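Local coordinates for protein GCN5-related N-acetyltransferase (Exiguobacterium sibiricum 255-15, PDB 3GY9) that probably transfers acyl groups as a GCN5-related N-acetyltransferase and binds coenzyme A, though its substrate is not known, at residues R40-Q45 with R78-Y83; A50-L55 with L98-S103; G65-Q70 with M102-L107. All blocks are in the same frame, centred on the assembly; numbering follows the deposited sequence.

Interaction 1 of 3, residues R40-Q45 with R78-Y83; sequences REESFQ and RIRHVY. With COA (coenzyme A), chain B; SO4 (sulfate ion), chain E; SO4 (sulfate ion), chain F.
R80 reaches E42 through a fold in its chain: CG lies anti to the carbonyl carbon, and a bend at chi3 (67°) turns the guanidinium toward the loop 40-45. E42 is extended beyond CG and crosses R80 at about a right angle. The salt bridge joins R80 NH1 to E42 OE1 at 2.8 Å. As a hydrogen bond it is weak, with an N-H...O angle of 129°. The carboxylate stands nearly perpendicular to the guanidinium and gives it one oxygen at the edge. Two sulfate ions, probably from the crystallisation liquor, take further places round its rim. R80 NE donates to O3 of sulfate E at 2.8 Å. R80 NH2 donates to O3 of sulfate F at 3.0 Å. The backbone N of H81 also holds sulfate E, through O1 at 2.8 Å. One face of the guanidinium is covered by H81 NE2, 3.7 Å above its plane. A water links H81 NE2 with E42 OE1 and with sulfate F. F44 meets H81 rim to rim: F44 CZ is 3.5 Å from H81 CD2, with the ring planes at 78°. R80 and H81 are consecutive, yet both point toward the loop. The positive phi of H81 breaks the strand alternation, consistent with the beta bulge of this strand in GNAT proteins. Just beyond, V82 and Y83 line the coenzyme A pocket. The loop follows helix 31-37, whose R34 and M35 touch H81. M68 of the adjacent strand 61-69 packs on E42, F44 and R80.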
loop_
_atom_site.group_PDB
_atom_site.type_symbol
_atom_site.label_atom_id
_atom_site.label_comp_id
_atom_site.label_asym_id
_atom_site.label_seq_id
_atom_site.Cartn_x
_atom_site.Cartn_y
_atom_site.Cartn_z
ATOM N N ARG A 40 14.076 -4.819 -8.769
ATOM C CA ARG A 40 15.096 -5.879 -8.633
ATOM C C ARG A 40 15.633 -5.987 -7.219
ATOM O O ARG A 40 15.891 -7.093 -6.734
ATOM C CB ARG A 40 16.252 -5.670 -9.616
ATOM C CG ARG A 40 15.819 -5.866 -11.062
ATOM C CD ARG A 40 16.910 -5.498 -12.029
ATOM N NE ARG A 40 17.330 -4.111 -11.831
ATOM C CZ ARG A 40 18.582 -3.669 -11.961
ATOM N NH1 ARG A 40 19.559 -4.486 -12.299
ATOM N NH2 ARG A 40 18.851 -2.388 -11.750
ATOM N N GLU A 41 15.800 -4.840 -6.565
ATOM C CA GLU A 41 16.317 -4.781 -5.208
ATOM C C GLU A 41 15.216 -4.986 -4.173
ATOM O O GLU A 41 15.426 -5.679 -3.163
ATOM C CB GLU A 41 16.983 -3.427 -4.970
ATOM C CG GLU A 41 18.122 -3.128 -5.920
ATOM N N GLU A 42 14.073 -4.330 -4.379
ATOM C CA GLU A 42 12.933 -4.447 -3.473
ATOM C C GLU A 42 11.823 -5.033 -4.307
ATOM O O GLU A 42 11.064 -4.317 -4.955
ATOM C CB GLU A 42 12.583 -3.092 -2.849
ATOM C CG GLU A 42 13.672 -2.610 -1.910
ATOM C CD GLU A 42 13.383 -1.300 -1.194
ATOM O OE1 GLU A 42 12.576 -0.483 -1.690
ATOM O OE2 GLU A 42 14.016 -1.059 -0.152
ATOM N N SER A 43 11.783 -6.356 -4.320
ATOM C CA SER A 43 10.934 -7.120 -5.216
ATOM C C SER A 43 9.554 -7.410 -4.634
ATOM O O SER A 43 8.663 -7.841 -5.370
ATOM C CB SER A 43 11.607 -8.465 -5.528
ATOM O OG SER A 43 11.585 -9.329 -4.399
ATOM N N PHE A 44 9.400 -7.232 -3.325
ATOM C CA PHE A 44 8.155 -7.597 -2.632
ATOM C C PHE A 44 7.787 -9.083 -2.822
ATOM O O PHE A 44 6.603 -9.436 -2.719
ATOM C CB PHE A 44 7.010 -6.656 -3.079
ATOM C CG PHE A 44 7.240 -5.226 -2.681
ATOM C CD1 PHE A 44 6.837 -4.752 -1.443
ATOM C CD2 PHE A 44 7.932 -4.360 -3.521
ATOM C CE1 PHE A 44 7.098 -3.446 -1.053
ATOM C CE2 PHE A 44 8.195 -3.061 -3.120
ATOM C CZ PHE A 44 7.781 -2.608 -1.905
ATOM N N GLN A 45 8.782 -9.936 -3.068
ATOM C CA GLN A 45 8.566 -11.363 -3.278
ATOM C C GLN A 45 9.019 -12.197 -2.082
ATOM O O GLN A 45 8.743 -13.392 -2.044
ATOM C CB GLN A 45 9.317 -11.858 -4.516
ATOM C CG GLN A 45 8.909 -11.186 -5.828
ATOM C CD GLN A 45 7.410 -11.235 -6.072
ATOM O OE1 GLN A 45 6.816 -12.318 -6.162
ATOM N NE2 GLN A 45 6.789 -10.074 -6.177
ATOM N N ARG A 78 6.361 -1.547 6.978
ATOM C CA ARG A 78 6.058 -0.286 6.333
ATOM C C ARG A 78 5.110 -0.540 5.175
ATOM O O ARG A 78 5.394 -1.405 4.327
ATOM C CB ARG A 78 7.345 0.334 5.791
ATOM C CG ARG A 78 7.117 1.736 5.285
ATOM C CD ARG A 78 8.397 2.306 4.693
ATOM N NE ARG A 78 8.275 3.741 4.409
ATOM C CZ ARG A 78 8.645 4.707 5.253
ATOM N NH1 ARG A 78 9.105 4.443 6.462
ATOM N NH2 ARG A 78 8.479 5.968 4.903
ATOM N N ILE A 79 3.979 0.172 5.147
ATOM C CA ILE A 79 3.061 0.133 4.027
ATOM C C ILE A 79 3.574 1.093 2.959
ATOM O O ILE A 79 3.848 2.242 3.260
ATOM C CB ILE A 79 1.639 0.482 4.488
ATOM C CG1 ILE A 79 1.145 -0.624 5.445
ATOM C CG2 ILE A 79 0.705 0.667 3.292
ATOM C CD1 ILE A 79 -0.160 -0.302 6.155
ATOM N N ARG A 80 3.769 0.579 1.738
ATOM C CA ARG A 80 4.475 1.318 0.705
ATOM C C ARG A 80 3.739 1.378 -0.594
ATOM O O ARG A 80 3.053 0.445 -0.988
ATOM C CB ARG A 80 5.815 0.652 0.423
ATOM C CG ARG A 80 6.672 0.496 1.678
ATOM C CD ARG A 80 8.153 0.391 1.342
ATOM N NE ARG A 80 8.678 1.626 0.784
ATOM C CZ ARG A 80 9.858 1.751 0.187
ATOM N NH1 ARG A 80 10.667 0.717 0.035
ATOM N NH2 ARG A 80 10.205 2.920 -0.313
ATOM N N HIS A 81 3.958 2.486 -1.289
ATOM C CA HIS A 81 3.586 2.628 -2.695
ATOM C C HIS A 81 2.101 2.533 -2.955
ATOM O O HIS A 81 1.677 2.017 -3.981
ATOM C CB HIS A 81 4.337 1.619 -3.579
ATOM C CG HIS A 81 5.817 1.577 -3.344
ATOM N ND1 HIS A 81 6.626 2.688 -3.448
ATOM C CD2 HIS A 81 6.635 0.546 -3.017
ATOM C CE1 HIS A 81 7.881 2.334 -3.217
ATOM N NE2 HIS A 81 7.905 1.043 -2.926
ATOM N N VAL A 82 1.282 3.043 -2.049
ATOM C CA VAL A 82 -0.163 2.994 -2.218
ATOM C C VAL A 82 -0.608 4.134 -3.113
ATOM O O VAL A 82 -0.356 5.294 -2.821
ATOM C CB VAL A 82 -0.874 3.136 -0.856
ATOM C CG1 VAL A 82 -2.373 3.327 -1.059
ATOM C CG2 VAL A 82 -0.576 1.925 0.011
ATOM N N TYR A 83 -1.262 3.787 -4.212
ATOM C CA TYR A 83 -1.717 4.787 -5.191
ATOM C C TYR A 83 -2.934 4.249 -5.930
ATOM O O TYR A 83 -2.917 3.107 -6.393
ATOM C CB TYR A 83 -0.608 5.090 -6.209
ATOM C CG TYR A 83 -1.005 6.159 -7.186
ATOM C CD1 TYR A 83 -0.935 7.503 -6.846
ATOM C CD2 TYR A 83 -1.466 5.823 -8.445
ATOM C CE1 TYR A 83 -1.316 8.493 -7.744
ATOM C CE2 TYR A 83 -1.859 6.818 -9.347
ATOM C CZ TYR A 83 -1.787 8.136 -8.989
ATOM O OH TYR A 83 -2.165 9.133 -9.870
HETATM N N1A COA B . -8.539 11.623 -2.662
HETATM C C2A COA B . -8.029 11.438 -1.391
HETATM N N3A COA B . -8.752 10.753 -0.433
HETATM C C4A COA B . -9.973 10.256 -0.752
HETATM C C5A COA B . -10.508 10.431 -2.025
HETATM C C6A COA B . -9.779 11.123 -2.988
HETATM N N6A COA B . -10.303 11.399 -4.174
HETATM N N7A COA B . -11.726 9.835 -2.038
HETATM C C8A COA B . -11.968 9.297 -0.823
HETATM N N9A COA B . -10.887 9.564 -0.019
HETATM C C1B COA B . -10.717 9.211 1.394
HETATM C C2B COA B . -11.957 9.536 2.214
HETATM O O2B COA B . -11.570 9.959 3.507
HETATM C C3B COA B . -12.683 8.219 2.286
HETATM O O3B COA B . -13.491 8.073 3.428
HETATM P P3B COA B . -15.085 8.074 3.219
HETATM O O7A COA B . -15.771 7.883 4.551
HETATM O O8A COA B . -15.453 9.397 2.595
HETATM O O9A COA B . -15.492 6.959 2.284
HETATM C C4B COA B . -11.527 7.245 2.319
HETATM O O4B COA B . -10.526 7.813 1.496
HETATM C C5B COA B . -11.906 5.837 1.853
HETATM O O5B COA B . -12.427 5.894 0.550
HETATM P P1A COA B . -11.927 4.918 -0.646
HETATM O O1A COA B . -11.750 3.509 -0.173
HETATM O O2A COA B . -12.926 5.118 -1.738
HETATM O O3A COA B . -10.547 5.635 -1.008
HETATM P P2A COA B . -9.761 5.624 -2.402
HETATM O O4A COA B . -10.029 4.374 -3.221
HETATM O O5A COA B . -9.954 6.932 -3.078
HETATM O O6A COA B . -8.261 5.521 -1.844
HETATM C CBP COA B . -6.365 7.007 -1.531
HETATM C CCP COA B . -7.717 6.529 -0.994
HETATM C CDP COA B . -5.373 5.849 -1.476
HETATM C CEP COA B . -5.875 8.144 -0.611
HETATM C CAP COA B . -6.524 7.487 -2.987
HETATM O OAP COA B . -7.556 8.446 -3.052
HETATM C C9P COA B . -5.248 8.098 -3.497
HETATM O O9P COA B . -4.221 7.307 -4.030
HETATM N N8P COA B . -5.179 9.421 -3.387
HETATM C C7P COA B . -4.019 10.177 -3.842
HETATM C C6P COA B . -3.742 11.373 -2.930
HETATM C C5P COA B . -4.851 12.395 -3.045
HETATM O O5P COA B . -5.946 12.081 -3.542
HETATM N N4P COA B . -4.580 13.619 -2.596
HETATM C C3P COA B . -5.619 14.602 -2.375
HETATM C C2P COA B . -6.224 15.115 -3.681
HETATM S S1P COA B . -5.029 15.798 -4.857
HETATM S S SO4 E . 6.600 4.781 0.348
HETATM O O1 SO4 E . 5.392 4.766 -0.481
HETATM O O2 SO4 E . 7.794 4.938 -0.475
HETATM O O3 SO4 E . 6.687 3.553 1.122
HETATM O O4 SO4 E . 6.526 5.891 1.307
HETATM S S SO4 F . 12.410 3.384 -3.023
HETATM O O1 SO4 F . 11.324 4.342 -2.806
HETATM O O2 SO4 F . 11.945 2.399 -3.996
HETATM O O3 SO4 F . 12.798 2.804 -1.728
HETATM O O4 SO4 F . 13.559 4.071 -3.595
HETATM O O HOH W 1 10.526 0.049 -3.387
#

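Interaction 2 of 3, residues A50-L55 with L98-S103; sequences AMFVAL and LEKIMS
F52 and K100 make an aliphatic-on-aromatic contact. The lysine chain crosses the phenylalanine at about a right angle. K100 CD lies over one face of the ring, 4.1 Å above its plane and offset toward the rim. The closest pair is K100 CE with F52 CE1, at 3.6 Å. The first three torsions of K100 are extended, with CG anti to the backbone N. The bend comes at chi4 (85°), so the methylenes do the touching and NZ turns off the line of the chain. The same lysine also touches I6 of the edge strand 5-8. The second kind of contact is wholly apolar. I101 CG1 packs on the CD2 and CE2 atoms, 3.8 Å from F52 CD2 and 4.0 Å from F52 CE2. The approach is oblique, and the two side chains slide past each other in opposite directions. Here a strand of the central sheet meets the helix of the GNAT fold that follows the bulged strand 76-84. The start of helix 93-105 holds G94 and T95, which bind coenzyme A, and the side chain of I101 is about 9 Å from the cofactor. F52 also touches L97 and E104 of this helix. The phenylalanine side chain thus touches L97, K100, I101 and E104, which line one side of the helix over two turns. The hydrogen bonds that order the two segments are backbone ones. F52 pairs with G65 of the neighbouring strand 61-69. Within the helix, M102 N donates to L98 O at 2.8 Å and S103 N to E99 O at 3.1 Å. I101 goes on to touch Y67 of strand 61-69.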
loop_
_atom_site.group_PDB
_atom_site.type_symbol
_atom_site.label_atom_id
_atom_site.label_comp_id
_atom_site.label_asym_id
_atom_site.label_seq_id
_atom_site.Cartn_x
_atom_site.Cartn_y
_atom_site.Cartn_z
ATOM N N ALA A 50 4.907 -7.982 0.448
ATOM C CA ALA A 50 4.014 -8.269 -0.670
ATOM C C ALA A 50 3.655 -6.971 -1.362
ATOM O O ALA A 50 3.624 -5.900 -0.734
ATOM C CB ALA A 50 2.762 -8.935 -0.179
HETATM N N MSE A 51 3.329 -7.075 -2.654
HETATM C CA MSE A 51 2.803 -5.960 -3.417
HETATM C C MSE A 51 1.509 -6.428 -4.033
HETATM O O MSE A 51 1.437 -7.556 -4.559
HETATM C CB MSE A 51 3.760 -5.549 -4.519
HETATM C CG MSE A 51 3.314 -4.389 -5.380
HETATM SE SE MSE A 51 2.812 -2.753 -4.402
HETATM C CE MSE A 51 4.360 -2.612 -3.311
ATOM N N PHE A 52 0.492 -5.570 -3.957
ATOM C CA PHE A 52 -0.810 -5.878 -4.539
ATOM C C PHE A 52 -1.199 -4.888 -5.616
ATOM O O PHE A 52 -0.764 -3.743 -5.609
ATOM C CB PHE A 52 -1.894 -5.877 -3.456
ATOM C CG PHE A 52 -1.638 -6.861 -2.373
ATOM C CD1 PHE A 52 -1.939 -8.197 -2.560
ATOM C CD2 PHE A 52 -1.093 -6.462 -1.163
ATOM C CE1 PHE A 52 -1.681 -9.126 -1.561
ATOM C CE2 PHE A 52 -0.835 -7.399 -0.151
ATOM C CZ PHE A 52 -1.140 -8.728 -0.359
ATOM N N VAL A 53 -2.043 -5.357 -6.536
ATOM C CA VAL A 53 -2.716 -4.485 -7.486
ATOM C C VAL A 53 -4.215 -4.716 -7.424
ATOM O O VAL A 53 -4.660 -5.847 -7.157
ATOM C CB VAL A 53 -2.262 -4.700 -8.962
ATOM C CG1 VAL A 53 -0.911 -4.070 -9.173
ATOM C CG2 VAL A 53 -2.287 -6.163 -9.345
ATOM N N ALA A 54 -4.966 -3.647 -7.696
ATOM C CA ALA A 54 -6.417 -3.736 -7.854
ATOM C C ALA A 54 -6.680 -3.751 -9.352
ATOM O O ALA A 54 -6.220 -2.869 -10.065
ATOM C CB ALA A 54 -7.095 -2.563 -7.224
ATOM N N LEU A 55 -7.386 -4.778 -9.804
ATOM C CA LEU A 55 -7.732 -4.943 -11.195
ATOM C C LEU A 55 -9.205 -4.705 -11.408
ATOM O O LEU A 55 -10.052 -5.234 -10.674
ATOM C CB LEU A 55 -7.402 -6.346 -11.666
ATOM C CG LEU A 55 -5.932 -6.726 -11.621
ATOM C CD1 LEU A 55 -5.792 -8.136 -12.107
ATOM C CD2 LEU A 55 -5.063 -5.814 -12.469
ATOM N N LEU A 98 -6.013 -1.494 1.469
ATOM C CA LEU A 98 -5.423 -1.369 2.797
ATOM C C LEU A 98 -5.894 -2.455 3.738
ATOM O O LEU A 98 -5.110 -2.973 4.522
ATOM C CB LEU A 98 -5.693 -0.002 3.392
ATOM C CG LEU A 98 -4.565 1.023 3.217
ATOM C CD1 LEU A 98 -3.344 0.632 4.083
ATOM C CD2 LEU A 98 -4.143 1.153 1.769
ATOM N N GLU A 99 -7.167 -2.811 3.679
ATOM C CA GLU A 99 -7.689 -3.868 4.570
ATOM C C GLU A 99 -6.985 -5.203 4.314
ATOM O O GLU A 99 -6.655 -5.915 5.255
ATOM C CB GLU A 99 -9.219 -3.996 4.480
ATOM C CG GLU A 99 -9.911 -2.812 5.133
ATOM C CD GLU A 99 -11.420 -2.882 5.109
ATOM O OE1 GLU A 99 -11.988 -3.708 4.357
ATOM O OE2 GLU A 99 -12.033 -2.077 5.845
ATOM N N LYS A 100 -6.706 -5.499 3.050
ATOM C CA LYS A 100 -5.970 -6.705 2.693
ATOM C C LYS A 100 -4.520 -6.638 3.184
ATOM O O LYS A 100 -4.014 -7.584 3.803
ATOM C CB LYS A 100 -6.014 -6.938 1.179
ATOM C CG LYS A 100 -5.446 -8.276 0.750
ATOM C CD LYS A 100 -5.680 -8.525 -0.730
ATOM C CE LYS A 100 -5.132 -9.867 -1.166
ATOM N NZ LYS A 100 -6.107 -10.986 -0.914
ATOM N N ILE A 101 -3.877 -5.505 2.918
ATOM C CA ILE A 101 -2.506 -5.277 3.359
ATOM C C ILE A 101 -2.379 -5.418 4.871
ATOM O O ILE A 101 -1.480 -6.096 5.379
ATOM C CB ILE A 101 -2.033 -3.870 2.931
ATOM C CG1 ILE A 101 -1.819 -3.825 1.408
ATOM C CG2 ILE A 101 -0.735 -3.496 3.656
ATOM C CD1 ILE A 101 -1.622 -2.427 0.841
HETATM N N MSE A 102 -3.273 -4.769 5.606
HETATM C CA MSE A 102 -3.187 -4.734 7.071
HETATM C C MSE A 102 -3.355 -6.138 7.636
HETATM O O MSE A 102 -2.595 -6.586 8.495
HETATM C CB MSE A 102 -4.231 -3.773 7.637
HETATM C CG MSE A 102 -3.931 -2.362 7.228
HETATM SE SE MSE A 102 -5.445 -1.188 7.475
HETATM C CE MSE A 102 -5.250 -1.128 9.170
ATOM N N SER A 103 -4.375 -6.826 7.162
ATOM C CA SER A 103 -4.662 -8.147 7.679
ATOM C C SER A 103 -3.492 -9.115 7.447
ATOM O O SER A 103 -3.123 -9.893 8.349
ATOM C CB SER A 103 -5.973 -8.652 7.081
ATOM O OG SER A 103 -6.308 -9.917 7.596
#

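Interaction 3 of 3, residues G65-Q70 with M102-L107; sequences GGYMKQ and MSEAFL
Y67 and A105 form a CH-pi contact. Y67 CG lies between backbone N and carbonyl carbon (chi1 70°), sending the ring toward the helix. The methyl A105 CB sits over one face of the ring, 3.8 Å from its centroid and 12° off the normal. The phenol of Y67 makes the polar contact, donating from OH to E104 OE2 at 2.6 Å. OE2 accepts with its anti lone pair and lies in the ring plane at the edge. The carboxylate is turned 83° from the ring. E104 extends to this point, and its other oxygen, OE1, forms a salt bridge with R8. A water adds a second link, donating to Y67 OH at 3.1 Å and to E104 O at 2.7 Å. Y67 OH thus both donates and accepts. A leucine in place of Y67 has no hydroxyl or ring, which would probably leave E104 OE2 without this donor, the water without its acceptor and A105 without its aromatic partner. Strand 61-69 lies in the sheet between strands 50-55 and 76-84. A50 of the first touches both Y67 and E104. A105 also reaches L112 of strand 111-114, so the last turns of helix 93-105 cover several strands.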
loop_
_atom_site.group_PDB
_atom_site.type_symbol
_atom_site.label_atom_id
_atom_site.label_comp_id
_atom_site.label_asym_id
_atom_site.label_seq_id
_atom_site.Cartn_x
_atom_site.Cartn_y
_atom_site.Cartn_z
ATOM N N GLY A 65 -0.358 -1.218 -4.091
ATOM C CA GLY A 65 0.059 -0.947 -2.712
ATOM C C GLY A 65 0.495 -2.220 -2.034
ATOM O O GLY A 65 -0.022 -3.288 -2.316
ATOM N N GLY A 66 1.424 -2.092 -1.098
ATOM C CA GLY A 66 1.940 -3.271 -0.454
ATOM C C GLY A 66 2.629 -2.949 0.829
ATOM O O GLY A 66 2.397 -1.908 1.429
ATOM N N TYR A 67 3.474 -3.876 1.257
ATOM C CA TYR A 67 4.196 -3.722 2.516
ATOM C C TYR A 67 5.504 -4.488 2.480
ATOM O O TYR A 67 5.694 -5.418 1.688
ATOM C CB TYR A 67 3.332 -4.212 3.696
ATOM C CG TYR A 67 3.145 -5.700 3.708
ATOM C CD1 TYR A 67 2.085 -6.302 3.019
ATOM C CD2 TYR A 67 4.029 -6.526 4.395
ATOM C CE1 TYR A 67 1.924 -7.688 3.016
ATOM C CE2 TYR A 67 3.881 -7.918 4.383
ATOM C CZ TYR A 67 2.818 -8.489 3.688
ATOM O OH TYR A 67 2.696 -9.877 3.695
HETATM N N MSE A 68 6.418 -4.065 3.339
HETATM C CA MSE A 68 7.672 -4.754 3.549
HETATM C C MSE A 68 8.244 -4.343 4.904
HETATM O O MSE A 68 7.637 -3.578 5.639
HETATM C CB MSE A 68 8.648 -4.463 2.402
HETATM C CG MSE A 68 9.060 -3.015 2.273
HETATM SE SE MSE A 68 10.385 -2.708 0.881
HETATM C CE MSE A 68 11.908 -3.358 1.847
ATOM N N LYS A 69 9.406 -4.879 5.249
ATOM C CA LYS A 69 10.003 -4.564 6.518
ATOM C C LYS A 69 10.395 -3.094 6.591
ATOM O O LYS A 69 10.950 -2.548 5.641
ATOM C CB LYS A 69 11.233 -5.451 6.732
ATOM C CG LYS A 69 11.800 -5.327 8.124
ATOM C CD LYS A 69 13.060 -6.161 8.315
ATOM C CE LYS A 69 13.743 -5.825 9.638
ATOM N NZ LYS A 69 14.121 -4.373 9.727
ATOM N N GLN A 70 10.118 -2.459 7.733
ATOM C CA GLN A 70 10.601 -1.104 8.006
ATOM C C GLN A 70 12.036 -1.199 8.449
ATOM O O GLN A 70 12.341 -1.869 9.411
ATOM C CB GLN A 70 9.763 -0.434 9.089
ATOM C CG GLN A 70 10.330 0.899 9.605
ATOM C CD GLN A 70 10.373 1.970 8.547
ATOM O OE1 GLN A 70 9.407 2.210 7.840
ATOM N NE2 GLN A 70 11.515 2.634 8.431
HETATM N N MSE A 102 -3.273 -4.769 5.606
HETATM C CA MSE A 102 -3.187 -4.734 7.071
HETATM C C MSE A 102 -3.355 -6.138 7.636
HETATM O O MSE A 102 -2.595 -6.586 8.495
HETATM C CB MSE A 102 -4.231 -3.773 7.637
HETATM C CG MSE A 102 -3.931 -2.362 7.228
HETATM SE SE MSE A 102 -5.445 -1.188 7.475
HETATM C CE MSE A 102 -5.250 -1.128 9.170
ATOM N N SER A 103 -4.375 -6.826 7.162
ATOM C CA SER A 103 -4.662 -8.147 7.679
ATOM C C SER A 103 -3.492 -9.115 7.447
ATOM O O SER A 103 -3.123 -9.893 8.349
ATOM C CB SER A 103 -5.973 -8.652 7.081
ATOM O OG SER A 103 -6.308 -9.917 7.596
ATOM N N GLU A 104 -2.880 -9.048 6.274
ATOM C CA GLU A 104 -1.767 -9.936 5.992
ATOM C C GLU A 104 -0.501 -9.501 6.728
ATOM O O GLU A 104 0.198 -10.338 7.287
ATOM C CB GLU A 104 -1.492 -10.014 4.495
ATOM C CG GLU A 104 -0.389 -10.989 4.134
ATOM C CD GLU A 104 -0.224 -11.160 2.653
ATOM O OE1 GLU A 104 -1.202 -11.587 1.998
ATOM O OE2 GLU A 104 0.882 -10.870 2.149
ATOM N N ALA A 105 -0.189 -8.208 6.718
ATOM C CA ALA A 105 1.054 -7.743 7.278
ATOM C C ALA A 105 1.130 -7.974 8.769
ATOM O O ALA A 105 2.211 -8.200 9.312
ATOM C CB ALA A 105 1.259 -6.265 6.958
ATOM N N PHE A 106 -0.013 -7.903 9.438
ATOM C CA PHE A 106 -0.043 -8.147 10.886
ATOM C C PHE A 106 0.199 -9.615 11.267
ATOM O O PHE A 106 0.293 -9.935 12.444
ATOM C CB PHE A 106 -1.344 -7.609 11.522
ATOM C CG PHE A 106 -1.300 -6.131 11.841
ATOM C CD1 PHE A 106 -0.259 -5.586 12.598
ATOM C CD2 PHE A 106 -2.296 -5.270 11.396
ATOM C CE1 PHE A 106 -0.224 -4.238 12.906
ATOM C CE2 PHE A 106 -2.258 -3.916 11.715
ATOM C CZ PHE A 106 -1.216 -3.401 12.448
ATOM N N LEU A 107 0.313 -10.510 10.286
ATOM C CA LEU A 107 0.760 -11.876 10.565
ATOM C C LEU A 107 2.259 -11.923 10.815
ATOM O O LEU A 107 2.743 -12.865 11.439
ATOM C CB LEU A 107 0.427 -12.821 9.408
ATOM C CG LEU A 107 -1.053 -13.032 9.136
ATOM C CD1 LEU A 107 -1.234 -13.767 7.810
ATOM C CD2 LEU A 107 -1.738 -13.784 10.272
HETATM O O HOH W 2 2.662 -11.198 6.450
#

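The three contacts share one mixed sheet and use both its faces. Interactions 2 and 3 lie under helix 93-105, centres 8 Å apart, and share M102 and S103. Interaction 1 lies across the sheet, 11 Å from interaction 2 and 10 Å from interaction 3. Strands 50-55, 61-69 and 76-84 are neighbours and come in that order. Loop 40-45 precedes them and the helix follows, so all three first segments come before R78-Y83 and the helix segments. F44 packs on M51 on the loop side, I79 on I101 on the helix side. Loop, sheet and helix form layers; strand 76-84 and the start of helix 93-105 line the coenzyme A pocket, and interaction 3 lies away from it.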